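Local coordinates for DUF4440 domain-containing protein (Prochlorococcus marinus, PDB 3HZP) that is of unknown function but adopts an NTF2-like fold and is assembled here as a pair of subunits, at residues Ser3-Ile8 with His68-Leu73; Leu34-Ser39 with Val114-Arg119; Ile79-Leu84 with Thr100-Phe105. All coordinates share one frame; numbering follows the deposited sequence. Where two conformers were deposited one is given.

Overall arrangement
All three contacts reach one mixed, curved sheet of the NTF2-like type. Contact 3 lies in its buried middle, where strands 77-90 and 93-108 form an antiparallel hairpin; contact 2, also buried, carries the sheet on from strand 111-119 to the short parallel strand 35-36. The two touch each other, with centres about 9 Å apart. Contact 1 is a surface contact that sets helix 4-15 against strand 57-72, which neighbours strand 77-90. Chemistry follows place: backbone hydrogen bonds hold contacts 2 and 3, whereas contact 1 has none across it and is centred on one phenylalanine ring. All three also reach the second subunit.

Contact 1. Residues Ser3-Ile8 with His68-Leu73; sequences SSKEEI and HKFELL
Ile8 N donates to Ser4 O at 3.0 Å, a bond in the first turn of helix 4-15, and this turn sets Ser4, Lys5 and Ile8 round the ring of Phe70 on strand 57-72. No hydrogen bond passes between residues 3-8 and 68-73; the join is apolar. Lys5 lies over one face of the ring, its CA 3.7 Å from the Phe70 centroid and 17° off the normal, a CH-pi contact offset toward the rim. With CG anti to the backbone N (chi1 -174°) and the rest extended, the Lys5 chain runs back along the ring toward the strand, CG reaching Phe70 CG at 3.8 Å and CE lying near Phe70 CB. Ile8 comes from another side, its CD1 in the ring plane at the edge, 3.8 Å from Phe70 CE1. Beside the ring, Ser4 CB rests on Leu72 CD2 at 3.6 Å. Were Phe70 cut back to an alanine, the Lys5 chain would probably lose the face it lies on and a gap would be likely to open beside Ile8 CD1. Ser3 is the N-cap, its OG accepting from Glu6 N at 3.1 Å in a nearly straight bond (168°). Lys69 and Glu71 point away from the helix and form a salt bridge, Lys69 NZ meeting Glu71 OE2 at 3.1 Å from above the carboxylate plane; Asp32 and Lys106 of the second subunit extend this charge network. Trp112 of strand 111-119 touches Ser4, Ile8 and Leu72, while His68 and Lys69 both face Val81 in a classic beta bulge. An N-terminal helix laid across one face of a bent sheet, with the second subunit meeting the other, is consistent with the NTF2-like fold.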
ATOM      1  N   SER A   3     -10.081  16.476 -15.477  1.00 37.04           N
ATOM      2  CA  SER A   3      -9.931  16.352 -14.044  1.00 32.31           C
ATOM      3  C   SER A   3      -8.710  15.539 -13.734  1.00 32.34           C
ATOM      4  O   SER A   3      -8.285  14.719 -14.535  1.00 29.85           O
ATOM      5  CB  SER A   3     -11.163  15.688 -13.425  1.00 32.98           C
ATOM      6  OG  SER A   3     -11.120  14.292 -13.577  1.00 35.62           O
ATOM      7  N   SER A   4      -8.126  15.765 -12.563  1.00 28.04           N
ATOM      8  CA  SER A   4      -6.980  14.962 -12.175  1.00 24.72           C
ATOM      9  C   SER A   4      -7.327  13.522 -12.021  1.00 22.04           C
ATOM     10  O   SER A   4      -6.464  12.661 -12.276  1.00 24.67           O
ATOM     11  CB  SER A   4      -6.319  15.531 -10.896  1.00 28.86           C
ATOM     12  OG  SER A   4      -5.775  16.822 -11.163  1.00 31.17           O
ATOM     13  N   LYS A   5      -8.515  13.181 -11.556  0.50 21.62           N
ATOM     14  CA  LYS A   5      -8.828  11.780 -11.488  0.50 22.80           C
ATOM     15  C   LYS A   5      -8.543  11.293 -12.913  0.50 22.91           C
ATOM     16  O   LYS A   5      -7.610  10.564 -13.162  0.50 21.84           O
ATOM     17  CB  LYS A   5     -10.263  11.536 -11.029  0.50 20.24           C
ATOM     18  CG  LYS A   5     -10.605  10.061 -10.807  0.50 24.06           C
ATOM     19  CD  LYS A   5     -11.890   9.869  -9.978  0.50 21.87           C
ATOM     20  CE  LYS A   5     -12.128   8.385  -9.657  0.50 21.13           C
ATOM     21  NZ  LYS A   5     -13.241   8.075  -8.680  0.50 23.63           N
ATOM     22  N   GLU A   6      -9.273  11.814 -13.880  1.00 24.41           N
ATOM     23  CA  GLU A   6      -9.126  11.317 -15.266  1.00 22.74           C
ATOM     24  C   GLU A   6      -7.673  11.201 -15.821  1.00 22.51           C
ATOM     25  O   GLU A   6      -7.339  10.210 -16.467  1.00 21.27           O
ATOM     26  CB  GLU A   6     -10.008  12.175 -16.186  1.00 26.78           C
ATOM     27  CG  GLU A   6     -11.484  12.025 -15.858  1.00 32.10           C
ATOM     28  N   GLU A   7      -6.825  12.184 -15.547  0.50 22.45           N
ATOM     29  CA  GLU A   7      -5.420  12.168 -15.946  0.50 20.59           C
ATOM     30  C   GLU A   7      -4.671  10.971 -15.306  0.50 20.63           C
ATOM     31  O   GLU A   7      -3.916  10.220 -15.958  0.50 19.32           O
ATOM     32  CB  GLU A   7      -4.746  13.463 -15.493  0.50 24.31           C
ATOM     33  CG  GLU A   7      -5.329  14.736 -16.103  0.50 20.17           C
ATOM     34  CD  GLU A   7      -4.670  15.999 -15.572  0.50 21.15           C
ATOM     35  OE1 GLU A   7      -4.358  16.057 -14.359  0.50 20.82           O
ATOM     36  OE2 GLU A   7      -4.473  16.943 -16.375  0.50 28.73           O
ATOM     37  N   ILE A   8      -4.866  10.824 -14.010  1.00 20.33           N
ATOM     38  CA  ILE A   8      -4.230   9.746 -13.246  1.00 18.27           C
ATOM     39  C   ILE A   8      -4.823   8.385 -13.649  1.00 17.96           C
ATOM     40  O   ILE A   8      -4.077   7.409 -13.822  1.00 16.88           O
ATOM     41  CB  ILE A   8      -4.274  10.083 -11.746  1.00 18.22           C
ATOM     42  CG1 ILE A   8      -3.244  11.229 -11.499  1.00 18.39           C
ATOM     43  CG2 ILE A   8      -4.059   8.809 -10.896  1.00 19.73           C
ATOM     44  CD1 ILE A   8      -3.537  12.062 -10.284  1.00 25.86           C
ATOM     45  N   HIS A  68     -11.515   2.516  -5.790  1.00 12.40           N
ATOM     46  CA  HIS A  68     -12.095   2.623  -4.441  1.00 11.96           C
ATOM     47  C   HIS A  68     -11.809   3.931  -3.784  1.00 14.75           C
ATOM     48  O   HIS A  68     -12.584   4.337  -2.904  1.00 14.63           O
ATOM     49  CB  HIS A  68     -11.543   1.505  -3.576  1.00 13.07           C
ATOM     50  CG  HIS A  68     -11.753   0.161  -4.172  1.00 13.30           C
ATOM     51  ND1 HIS A  68     -13.013  -0.357  -4.426  1.00 16.58           N
ATOM     52  CD2 HIS A  68     -10.868  -0.768  -4.580  1.00 13.60           C
ATOM     53  CE1 HIS A  68     -12.871  -1.562  -4.950  1.00 16.69           C
ATOM     54  NE2 HIS A  68     -11.591  -1.821  -5.082  1.00 14.54           N
ATOM     55  N   LYS A  69     -10.713   4.592  -4.143  1.00 14.21           N
ATOM     56  CA  LYS A  69     -10.350   5.873  -3.524  1.00 14.91           C
ATOM     57  C   LYS A  69      -9.567   6.672  -4.541  1.00 13.50           C
ATOM     58  O   LYS A  69      -8.655   6.135  -5.189  1.00 13.81           O
ATOM     59  CB  LYS A  69      -9.489   5.672  -2.273  1.00 16.27           C
ATOM     60  CG  LYS A  69      -9.108   6.943  -1.556  1.00 17.09           C
ATOM     61  CD  LYS A  69      -8.343   6.684  -0.286  1.00 20.69           C
ATOM     62  CE  LYS A  69      -8.073   7.933   0.482  1.00 27.75           C
ATOM     63  NZ  LYS A  69      -9.330   8.625   0.910  1.00 23.85           N
ATOM     64  N   PHE A  70      -9.919   7.934  -4.701  1.00 13.02           N
ATOM     65  CA  PHE A  70      -9.083   8.850  -5.451  1.00 13.07           C
ATOM     66  C   PHE A  70      -9.126  10.179  -4.745  1.00 14.01           C
ATOM     67  O   PHE A  70     -10.222  10.682  -4.489  1.00 16.01           O
ATOM     68  CB  PHE A  70      -9.531   9.082  -6.919  1.00 14.50           C
ATOM     69  CG  PHE A  70      -8.706  10.142  -7.549  1.00 14.30           C
ATOM     70  CD1 PHE A  70      -7.465   9.838  -8.078  1.00 16.69           C
ATOM     71  CD2 PHE A  70      -9.102  11.470  -7.498  1.00 15.39           C
ATOM     72  CE1 PHE A  70      -6.633  10.885  -8.516  1.00 16.81           C
ATOM     73  CE2 PHE A  70      -8.278  12.486  -7.965  1.00 17.56           C
ATOM     74  CZ  PHE A  70      -7.075  12.191  -8.466  1.00 15.40           C
ATOM     75  N   GLU A  71      -7.971  10.781  -4.484  1.00 13.20           N
ATOM     76  CA  GLU A  71      -7.970  12.169  -4.074  1.00 13.40           C
ATOM     77  C   GLU A  71      -6.630  12.804  -4.322  1.00 13.02           C
ATOM     78  O   GLU A  71      -5.590  12.157  -4.237  1.00 13.54           O
ATOM     79  CB  GLU A  71      -8.360  12.341  -2.610  1.00 17.92           C
ATOM     80  CG  GLU A  71      -7.468  11.792  -1.634  1.00 17.75           C
ATOM     81  CD  GLU A  71      -7.926  12.077  -0.165  1.00 23.57           C
ATOM     82  OE1 GLU A  71      -8.436  13.169   0.141  1.00 30.31           O
ATOM     83  OE2 GLU A  71      -7.680  11.221   0.674  1.00 28.69           O
ATOM     84  N   LEU A  72      -6.674  14.086  -4.638  1.00 12.88           N
ATOM     85  CA  LEU A  72      -5.465  14.898  -4.659  1.00 13.61           C
ATOM     86  C   LEU A  72      -4.957  15.088  -3.249  1.00 16.26           C
ATOM     87  O   LEU A  72      -5.776  15.207  -2.319  1.00 17.31           O
ATOM     88  CB  LEU A  72      -5.723  16.256  -5.281  1.00 14.40           C
ATOM     89  CG  LEU A  72      -5.983  16.276  -6.757  1.00 13.93           C
ATOM     90  CD1 LEU A  72      -6.317  17.713  -7.207  1.00 16.68           C
ATOM     91  CD2 LEU A  72      -4.778  15.752  -7.604  1.00 16.38           C
ATOM     92  N   LEU A  73      -3.642  15.119  -3.102  1.00 15.17           N
ATOM     93  CA  LEU A  73      -2.958  15.370  -1.837  1.00 15.89           C
ATOM     94  C   LEU A  73      -2.153  16.627  -2.113  1.00 20.14           C
ATOM     95  O   LEU A  73      -1.014  16.583  -2.559  1.00 19.21           O
ATOM     96  CB  LEU A  73      -2.101  14.189  -1.495  1.00 14.81           C
ATOM     97  CG  LEU A  73      -2.841  12.857  -1.286  1.00 15.68           C
ATOM     98  CD1 LEU A  73      -1.903  11.680  -1.110  1.00 16.66           C
ATOM     99  CD2 LEU A  73      -3.856  12.970  -0.115  1.00 18.19           C
TER

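Contact 2. Residues Leu34-Ser39 with Val114-Arg119; sequences LFIRPS and VAWMQR
Ile36 N donates to Met117 O at 2.8 Å, in the carbonyl plane, while Arg119 N returns a nearly straight bond (175°) to Ile36 O at 3.1 Å. A third, longer bond runs from Met117 N to Leu34 O at 3.3 Å. This alternation marks a parallel strand pair, by which the short strand 35-36 joins strand 111-119 in the mixed sheet of the NTF2-like fold. A water accepts from Gln118 NE2 at 2.9 Å and lies within bonding distance of Arg37 O and Arg119 O. Gln118 and Trp116 both bond to Thr102 of the second subunit, so this side of the sheet is part of the dimer contact; there Ile36 packs its CG2 on the Gln118 amide and its CG1 on Trp116 CZ2 at 3.5 Å. Leu34 CB sits near Trp116 CZ3. The other side carries Phe35, whose ring edge receives the selenium of Met117, modelled as selenomethionine, in a Met-aromatic contact. The Arg119 chain, with CG between its backbone N and carbonyl carbon (chi1 64°), brings CD to 3.6 Å from Phe35 CZ. Beyond it the guanidinium, turned 74° from the Phe35 ring, forms a salt bridge with Asp97, and Pro38 CG approaches Arg119 NE at 3.6 Å.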
ATOM      1  N   LEU A  34       9.121   2.456  -5.956  1.00 13.58           N
ATOM      2  CA  LEU A  34       9.220   1.014  -5.794  1.00 12.35           C
ATOM      3  C   LEU A  34       7.832   0.406  -5.889  1.00 12.57           C
ATOM      4  O   LEU A  34       6.835   1.049  -5.571  1.00 12.99           O
ATOM      5  CB  LEU A  34       9.860   0.625  -4.464  1.00 13.85           C
ATOM      6  CG  LEU A  34      11.276   1.061  -4.233  1.00 12.78           C
ATOM      7  CD1 LEU A  34      11.724   0.866  -2.773  1.00 13.48           C
ATOM      8  CD2 LEU A  34      12.261   0.342  -5.157  1.00 13.70           C
ATOM      9  N   PHE A  35       7.807  -0.844  -6.314  1.00 11.49           N
ATOM     10  CA  PHE A  35       6.624  -1.689  -6.393  1.00 11.87           C
ATOM     11  C   PHE A  35       6.724  -2.721  -5.289  1.00 12.01           C
ATOM     12  O   PHE A  35       7.707  -3.483  -5.245  1.00 12.61           O
ATOM     13  CB  PHE A  35       6.596  -2.396  -7.770  1.00 13.05           C
ATOM     14  CG  PHE A  35       5.440  -3.322  -7.969  1.00 13.88           C
ATOM     15  CD1 PHE A  35       4.257  -2.852  -8.487  1.00 13.43           C
ATOM     16  CD2 PHE A  35       5.557  -4.671  -7.654  1.00 14.99           C
ATOM     17  CE1 PHE A  35       3.178  -3.712  -8.680  1.00 16.71           C
ATOM     18  CE2 PHE A  35       4.477  -5.542  -7.878  1.00 15.93           C
ATOM     19  CZ  PHE A  35       3.332  -5.050  -8.393  1.00 15.11           C
ATOM     20  N   ILE A  36       5.770  -2.718  -4.363  1.00 11.27           N
ATOM     21  CA  ILE A  36       5.778  -3.618  -3.206  1.00 11.51           C
ATOM     22  C   ILE A  36       4.932  -4.823  -3.511  1.00 11.31           C
ATOM     23  O   ILE A  36       3.738  -4.721  -3.706  1.00 12.36           O
ATOM     24  CB  ILE A  36       5.329  -2.918  -1.922  1.00 12.28           C
ATOM     25  CG1 ILE A  36       6.129  -1.637  -1.673  1.00 13.34           C
ATOM     26  CG2 ILE A  36       5.458  -3.866  -0.734  1.00 12.15           C
ATOM     27  CD1 ILE A  36       7.665  -1.808  -1.702  1.00 13.22           C
ATOM     28  N   ARG A  37       5.602  -5.968  -3.624  1.00 12.45           N
ATOM     29  CA  ARG A  37       4.960  -7.250  -3.883  1.00 12.21           C
ATOM     30  C   ARG A  37       4.135  -7.715  -2.681  1.00 12.63           C
ATOM     31  O   ARG A  37       4.306  -7.198  -1.547  1.00 11.57           O
ATOM     32  CB  ARG A  37       6.022  -8.278  -4.217  1.00 12.16           C
ATOM     33  CG  ARG A  37       6.728  -8.012  -5.529  1.00 13.53           C
ATOM     34  CD  ARG A  37       7.881  -9.013  -5.743  1.00 15.86           C
ATOM     35  NE  ARG A  37       9.083  -8.534  -5.099  1.00 15.10           N
ATOM     36  CZ  ARG A  37      10.289  -9.083  -5.239  1.00 16.18           C
ATOM     37  NH1 ARG A  37      10.425 -10.197  -5.940  1.00 19.34           N
ATOM     38  NH2 ARG A  37      11.349  -8.508  -4.670  1.00 15.29           N
ATOM     39  N   PRO A  38       3.277  -8.721  -2.884  1.00 11.87           N
ATOM     40  CA  PRO A  38       2.472  -9.214  -1.769  1.00 12.78           C
ATOM     41  C   PRO A  38       3.299  -9.665  -0.568  1.00 12.68           C
ATOM     42  O   PRO A  38       2.819  -9.563   0.574  1.00 11.96           O
ATOM     43  CB  PRO A  38       1.721 -10.401  -2.388  1.00 13.23           C
ATOM     44  CG  PRO A  38       1.544  -9.988  -3.825  1.00 12.29           C
ATOM     45  CD  PRO A  38       2.871  -9.374  -4.145  1.00 12.85           C
ATOM     46  N   SER A  39       4.513 -10.175  -0.787  1.00 12.00           N
ATOM     47  CA  SER A  39       5.431 -10.521   0.258  1.00 10.60           C
ATOM     48  C   SER A  39       5.949  -9.350   1.083  1.00 11.59           C
ATOM     49  O   SER A  39       6.529  -9.576   2.158  1.00 12.14           O
ATOM     50  CB  SER A  39       6.643 -11.167  -0.395  1.00 12.71           C
ATOM     51  OG  SER A  39       7.240 -10.243  -1.279  1.00 13.27           O
ATOM     52  N   VAL A 114       3.834   8.000 -11.605  0.50 15.80           N
ATOM     53  CA  VAL A 114       3.566   7.106 -10.485  0.50 15.85           C
ATOM     54  C   VAL A 114       4.810   7.094  -9.572  0.50 15.79           C
ATOM     55  O   VAL A 114       5.941   6.991 -10.079  0.50 17.47           O
ATOM     56  CB  VAL A 114       3.112   5.724 -10.981  0.50 17.59           C
ATOM     57  CG1 VAL A 114       4.222   4.993 -11.772  0.50 14.70           C
ATOM     58  CG2 VAL A 114       2.623   4.885  -9.809  0.50 17.98           C
ATOM     59  N   ALA A 115       4.598   7.302  -8.264  1.00 15.51           N
ATOM     60  CA  ALA A 115       5.590   7.448  -7.238  1.00 14.47           C
ATOM     61  C   ALA A 115       5.714   6.229  -6.346  1.00 14.79           C
ATOM     62  O   ALA A 115       6.748   6.050  -5.691  1.00 14.55           O
ATOM     63  CB  ALA A 115       5.303   8.686  -6.378  1.00 17.68           C
ATOM     64  N   TRP A 116       4.664   5.421  -6.257  1.00 14.53           N
ATOM     65  CA  TRP A 116       4.663   4.292  -5.308  1.00 15.36           C
ATOM     66  C   TRP A 116       3.519   3.378  -5.665  1.00 14.22           C
ATOM     67  O   TRP A 116       2.451   3.815  -6.077  1.00 14.48           O
ATOM     68  CB  TRP A 116       4.490   4.770  -3.865  1.00 14.61           C
ATOM     69  CG  TRP A 116       4.813   3.750  -2.884  1.00 14.87           C
ATOM     70  CD1 TRP A 116       3.933   2.999  -2.156  1.00 16.10           C
ATOM     71  CD2 TRP A 116       6.119   3.356  -2.468  1.00 14.06           C
ATOM     72  NE1 TRP A 116       4.624   2.125  -1.345  1.00 15.98           N
ATOM     73  CE2 TRP A 116       5.958   2.319  -1.510  1.00 15.34           C
ATOM     74  CE3 TRP A 116       7.401   3.766  -2.811  1.00 15.27           C
ATOM     75  CZ2 TRP A 116       7.028   1.706  -0.912  1.00 14.93           C
ATOM     76  CZ3 TRP A 116       8.481   3.155  -2.197  1.00 14.96           C
ATOM     77  CH2 TRP A 116       8.270   2.139  -1.249  1.00 14.92           C
HETATM   78  N   MSE A 117       3.706   2.081  -5.489  0.67 12.52           N
HETATM   79  CA  MSE A 117       2.609   1.128  -5.658  0.67 12.53           C
HETATM   80  C   MSE A 117       2.846  -0.110  -4.775  0.67 14.28           C
HETATM   81  O   MSE A 117       3.927  -0.686  -4.835  0.67 13.15           O
HETATM   82  CB  MSE A 117       2.486   0.697  -7.112  0.67 14.21           C
HETATM   83  CG  MSE A 117       1.338  -0.273  -7.390  0.67 12.79           C
HETATM   84 SE   MSE A 117       1.112  -0.745  -9.262  0.50 12.81          SE
HETATM   85  CE  MSE A 117       0.495   1.025  -9.842  0.67 14.11           C
ATOM     86  N   GLN A 118       1.831  -0.483  -3.991  1.00 12.52           N
ATOM     87  CA  GLN A 118       1.834  -1.711  -3.226  1.00 11.95           C
ATOM     88  C   GLN A 118       0.610  -2.510  -3.595  1.00 13.16           C
ATOM     89  O   GLN A 118      -0.503  -1.986  -3.621  1.00 13.21           O
ATOM     90  CB  GLN A 118       1.858  -1.418  -1.711  1.00 12.45           C
ATOM     91  CG  GLN A 118       1.808  -2.688  -0.840  1.00 11.51           C
ATOM     92  CD  GLN A 118       2.270  -2.525   0.586  1.00 14.51           C
ATOM     93  OE1 GLN A 118       2.728  -1.450   0.983  1.00 17.43           O
ATOM     94  NE2 GLN A 118       2.216  -3.595   1.352  1.00 12.32           N
ATOM     95  N   ARG A 119       0.810  -3.795  -3.836  1.00 12.30           N
ATOM     96  CA  ARG A 119      -0.275  -4.708  -4.148  1.00 11.63           C
ATOM     97  C   ARG A 119      -0.426  -5.822  -3.139  1.00 11.91           C
ATOM     98  O   ARG A 119       0.548  -6.276  -2.544  1.00 12.28           O
ATOM     99  CB  ARG A 119      -0.142  -5.327  -5.547  1.00 12.37           C
ATOM    100  CG  ARG A 119       1.065  -6.213  -5.755  1.00 13.78           C
ATOM    101  CD  ARG A 119       0.863  -7.196  -6.909  1.00 13.17           C
ATOM    102  NE  ARG A 119      -0.084  -8.225  -6.547  1.00 12.33           N
ATOM    103  CZ  ARG A 119      -0.704  -9.029  -7.396  1.00 13.90           C
ATOM    104  NH1 ARG A 119      -0.460  -8.954  -8.693  1.00 15.05           N
ATOM    105  NH2 ARG A 119      -1.572  -9.912  -6.946  1.00 14.90           N
TER
HETATM  106  O   HOH W   1       1.861  -6.045  -0.172  1.00 18.04           O

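Contact 3. Residues Ile79-Leu84 with Thr100-Phe105; sequences ICVFTL and TVTSIF
Cys80 O takes two bonds from Ser103: its N at 2.9 Å and its OG at 2.8 Å, the hydroxyl being brought there by a chi1 of 67°, which sets OG between the backbone N and the carbonyl carbon. Cys80 N donates back to Ser103 O, closing one antiparallel hydrogen-bonded pair. Phe82 and Val101 form the next, with Val101 N to Phe82 O at 2.8 Å. Between them, in the non-hydrogen-bonded pair with Thr102, Val81 CA comes to 3.3 Å from Val101 O, a CA-H...O contact. A water joins Thr83 OG1 to Thr100 OG1, which also bonds to Gly40 O of the second subunit.

Phe82 turns one ring face to Val101, whose CB lies 3.9 Å from the centroid in a CH-pi contact; the Ser103 hydroxyl, bonded to Cys80 O, merely lies near the ring edge, in plane. In apolar packing on the reverse side, Ile104 CD1 meets Ile79 CB at 3.8 Å.

This antiparallel hairpin at the middle of the mixed sheet, consistent with the NTF2-like fold, runs between strands 57-72 and 111-119; Leu12 of helix 4-15 touches Cys80 and Phe82 on one face, and the second subunit packs on Ile79, Val81 and Ile104 on the other.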
ATOM      1  N   ILE A  79      -3.475  10.068  -4.361  1.00 13.15           N
ATOM      2  CA  ILE A  79      -3.614   8.672  -4.029  1.00 13.14           C
ATOM      3  C   ILE A  79      -4.735   8.079  -4.894  1.00 12.47           C
ATOM      4  O   ILE A  79      -5.790   8.683  -5.014  1.00 12.83           O
ATOM      5  CB  ILE A  79      -3.886   8.434  -2.512  1.00 14.25           C
ATOM      6  CG1 ILE A  79      -4.151   6.947  -2.269  1.00 14.24           C
ATOM      7  CG2 ILE A  79      -5.041   9.301  -1.946  1.00 13.75           C
ATOM      8  CD1 ILE A  79      -4.059   6.572  -0.749  1.00 17.89           C
ATOM      9  N   CYS A  80      -4.500   6.870  -5.406  1.00 12.59           N
ATOM     10  CA  CYS A  80      -5.536   6.108  -6.071  1.00 13.11           C
ATOM     11  C   CYS A  80      -5.447   4.665  -5.619  1.00 12.54           C
ATOM     12  O   CYS A  80      -4.393   4.011  -5.782  1.00 13.49           O
ATOM     13  CB  CYS A  80      -5.444   6.243  -7.597  1.00 13.87           C
ATOM     14  SG  CYS A  80      -6.820   5.437  -8.452  1.00 15.39           S
ATOM     15  N   VAL A  81      -6.539   4.165  -5.076  1.00 12.99           N
ATOM     16  CA  VAL A  81      -6.661   2.786  -4.652  1.00 13.09           C
ATOM     17  C   VAL A  81      -7.620   2.084  -5.566  1.00 13.27           C
ATOM     18  O   VAL A  81      -8.715   2.600  -5.804  1.00 13.45           O
ATOM     19  CB  VAL A  81      -7.157   2.697  -3.181  1.00 13.12           C
ATOM     20  CG1 VAL A  81      -7.367   1.216  -2.757  1.00 14.76           C
ATOM     21  CG2 VAL A  81      -6.184   3.439  -2.220  1.00 13.42           C
ATOM     22  N   PHE A  82      -7.243   0.920  -6.084  1.00 12.72           N
ATOM     23  CA  PHE A  82      -8.066   0.223  -7.043  1.00 13.15           C
ATOM     24  C   PHE A  82      -7.881  -1.257  -6.983  1.00 14.34           C
ATOM     25  O   PHE A  82      -6.920  -1.768  -6.396  1.00 14.73           O
ATOM     26  CB  PHE A  82      -7.746   0.764  -8.469  1.00 14.00           C
ATOM     27  CG  PHE A  82      -6.313   0.585  -8.888  1.00 13.20           C
ATOM     28  CD1 PHE A  82      -5.355   1.502  -8.510  1.00 12.90           C
ATOM     29  CD2 PHE A  82      -5.917  -0.500  -9.660  1.00 15.15           C
ATOM     30  CE1 PHE A  82      -4.037   1.349  -8.878  1.00 15.10           C
ATOM     31  CE2 PHE A  82      -4.581  -0.656 -10.006  1.00 14.99           C
ATOM     32  CZ  PHE A  82      -3.668   0.255  -9.645  1.00 15.05           C
ATOM     33  N   THR A  83      -8.831  -1.982  -7.570  1.00 13.86           N
ATOM     34  CA  THR A  83      -8.705  -3.409  -7.808  1.00 14.33           C
ATOM     35  C   THR A  83      -8.276  -3.585  -9.241  1.00 15.30           C
ATOM     36  O   THR A  83      -8.861  -2.988 -10.155  1.00 15.56           O
ATOM     37  CB  THR A  83     -10.030  -4.112  -7.603  1.00 14.82           C
ATOM     38  OG1 THR A  83     -10.420  -3.996  -6.238  1.00 15.06           O
ATOM     39  CG2 THR A  83      -9.892  -5.617  -7.946  1.00 17.02           C
ATOM     40  N   LEU A  84      -7.211  -4.345  -9.429  1.00 15.55           N
ATOM     41  CA  LEU A  84      -6.634  -4.624 -10.746  1.00 16.55           C
ATOM     42  C   LEU A  84      -7.033  -6.045 -11.109  1.00 18.87           C
ATOM     43  O   LEU A  84      -6.690  -6.992 -10.400  1.00 21.02           O
ATOM     44  CB  LEU A  84      -5.125  -4.517 -10.688  1.00 16.69           C
ATOM     45  CG  LEU A  84      -4.392  -4.814 -11.993  1.00 21.98           C
ATOM     46  CD1 LEU A  84      -4.619  -3.703 -12.931  1.00 22.56           C
ATOM     47  CD2 LEU A  84      -2.863  -5.026 -11.730  1.00 22.08           C
ATOM     48  N   THR A 100      -5.945  -5.826  -4.432  1.00 13.02           N
ATOM     49  CA  THR A 100      -6.066  -4.416  -4.077  1.00 12.02           C
ATOM     50  C   THR A 100      -4.710  -3.737  -4.198  1.00 12.74           C
ATOM     51  O   THR A 100      -3.693  -4.269  -3.708  1.00 12.74           O
ATOM     52  CB  THR A 100      -6.540  -4.256  -2.622  1.00 13.23           C
ATOM     53  OG1 THR A 100      -7.836  -4.860  -2.500  1.00 13.73           O
ATOM     54  CG2 THR A 100      -6.634  -2.762  -2.198  1.00 14.22           C
ATOM     55  N   VAL A 101      -4.707  -2.589  -4.874  1.00 12.69           N
ATOM     56  CA  VAL A 101      -3.499  -1.821  -5.110  1.00 13.19           C
ATOM     57  C   VAL A 101      -3.615  -0.403  -4.608  1.00 12.91           C
ATOM     58  O   VAL A 101      -4.603   0.277  -4.902  1.00 13.20           O
ATOM     59  CB  VAL A 101      -3.191  -1.768  -6.636  1.00 13.31           C
ATOM     60  CG1 VAL A 101      -1.906  -1.047  -6.891  1.00 15.05           C
ATOM     61  CG2 VAL A 101      -3.208  -3.186  -7.233  1.00 14.30           C
ATOM     62  N   THR A 102      -2.648   0.029  -3.803  1.00 13.52           N
ATOM     63  CA  THR A 102      -2.522   1.422  -3.355  1.00 12.31           C
ATOM     64  C   THR A 102      -1.434   2.052  -4.198  1.00 13.64           C
ATOM     65  O   THR A 102      -0.293   1.562  -4.225  1.00 14.65           O
ATOM     66  CB  THR A 102      -2.154   1.510  -1.887  1.00 12.76           C
ATOM     67  OG1 THR A 102      -3.196   0.957  -1.095  1.00 13.64           O
ATOM     68  CG2 THR A 102      -1.883   2.970  -1.476  1.00 15.22           C
ATOM     69  N   SER A 103      -1.777   3.105  -4.941  1.00 13.32           N
ATOM     70  CA  SER A 103      -0.803   3.823  -5.779  1.00 13.86           C
ATOM     71  C   SER A 103      -0.755   5.272  -5.359  1.00 13.70           C
ATOM     72  O   SER A 103      -1.781   5.850  -4.952  1.00 14.28           O
ATOM     73  CB  SER A 103      -1.138   3.667  -7.253  1.00 15.67           C
ATOM     74  OG  SER A 103      -2.375   4.326  -7.630  1.00 16.60           O
ATOM     75  N   ILE A 104       0.421   5.873  -5.462  1.00 14.20           N
ATOM     76  CA  ILE A 104       0.637   7.271  -5.163  1.00 13.37           C
ATOM     77  C   ILE A 104       1.289   7.899  -6.397  1.00 13.70           C
ATOM     78  O   ILE A 104       2.129   7.258  -7.045  1.00 14.78           O
ATOM     79  CB  ILE A 104       1.540   7.467  -3.954  1.00 14.24           C
ATOM     80  CG1 ILE A 104       1.002   6.700  -2.748  1.00 19.68           C
ATOM     81  CG2 ILE A 104       1.805   8.929  -3.699  1.00 17.17           C
ATOM     82  CD1 ILE A 104      -0.309   7.185  -2.306  1.00 21.45           C
ATOM     83  N   PHE A 105       0.860   9.109  -6.741  1.00 12.88           N
ATOM     84  CA  PHE A 105       1.316   9.865  -7.896  1.00 12.32           C
ATOM     85  C   PHE A 105       1.870  11.212  -7.436  1.00 13.72           C
ATOM     86  O   PHE A 105       1.395  11.779  -6.443  1.00 13.54           O
ATOM     87  CB  PHE A 105       0.136  10.098  -8.838  1.00 12.80           C
ATOM     88  CG  PHE A 105      -0.282   8.858  -9.569  1.00 14.73           C
ATOM     89  CD1 PHE A 105      -1.060   7.894  -8.999  1.00 19.65           C
ATOM     90  CD2 PHE A 105       0.147   8.704 -10.874  1.00 19.42           C
ATOM     91  CE1 PHE A 105      -1.339   6.701  -9.784  1.00 18.71           C
ATOM     92  CE2 PHE A 105      -0.145   7.622 -11.597  1.00 25.51           C
ATOM     93  CZ  PHE A 105      -0.862   6.637 -11.056  1.00 17.01           C
TER
HETATM   94  O   HOH W   2      -9.779  -5.646  -4.254  1.00 15.83           O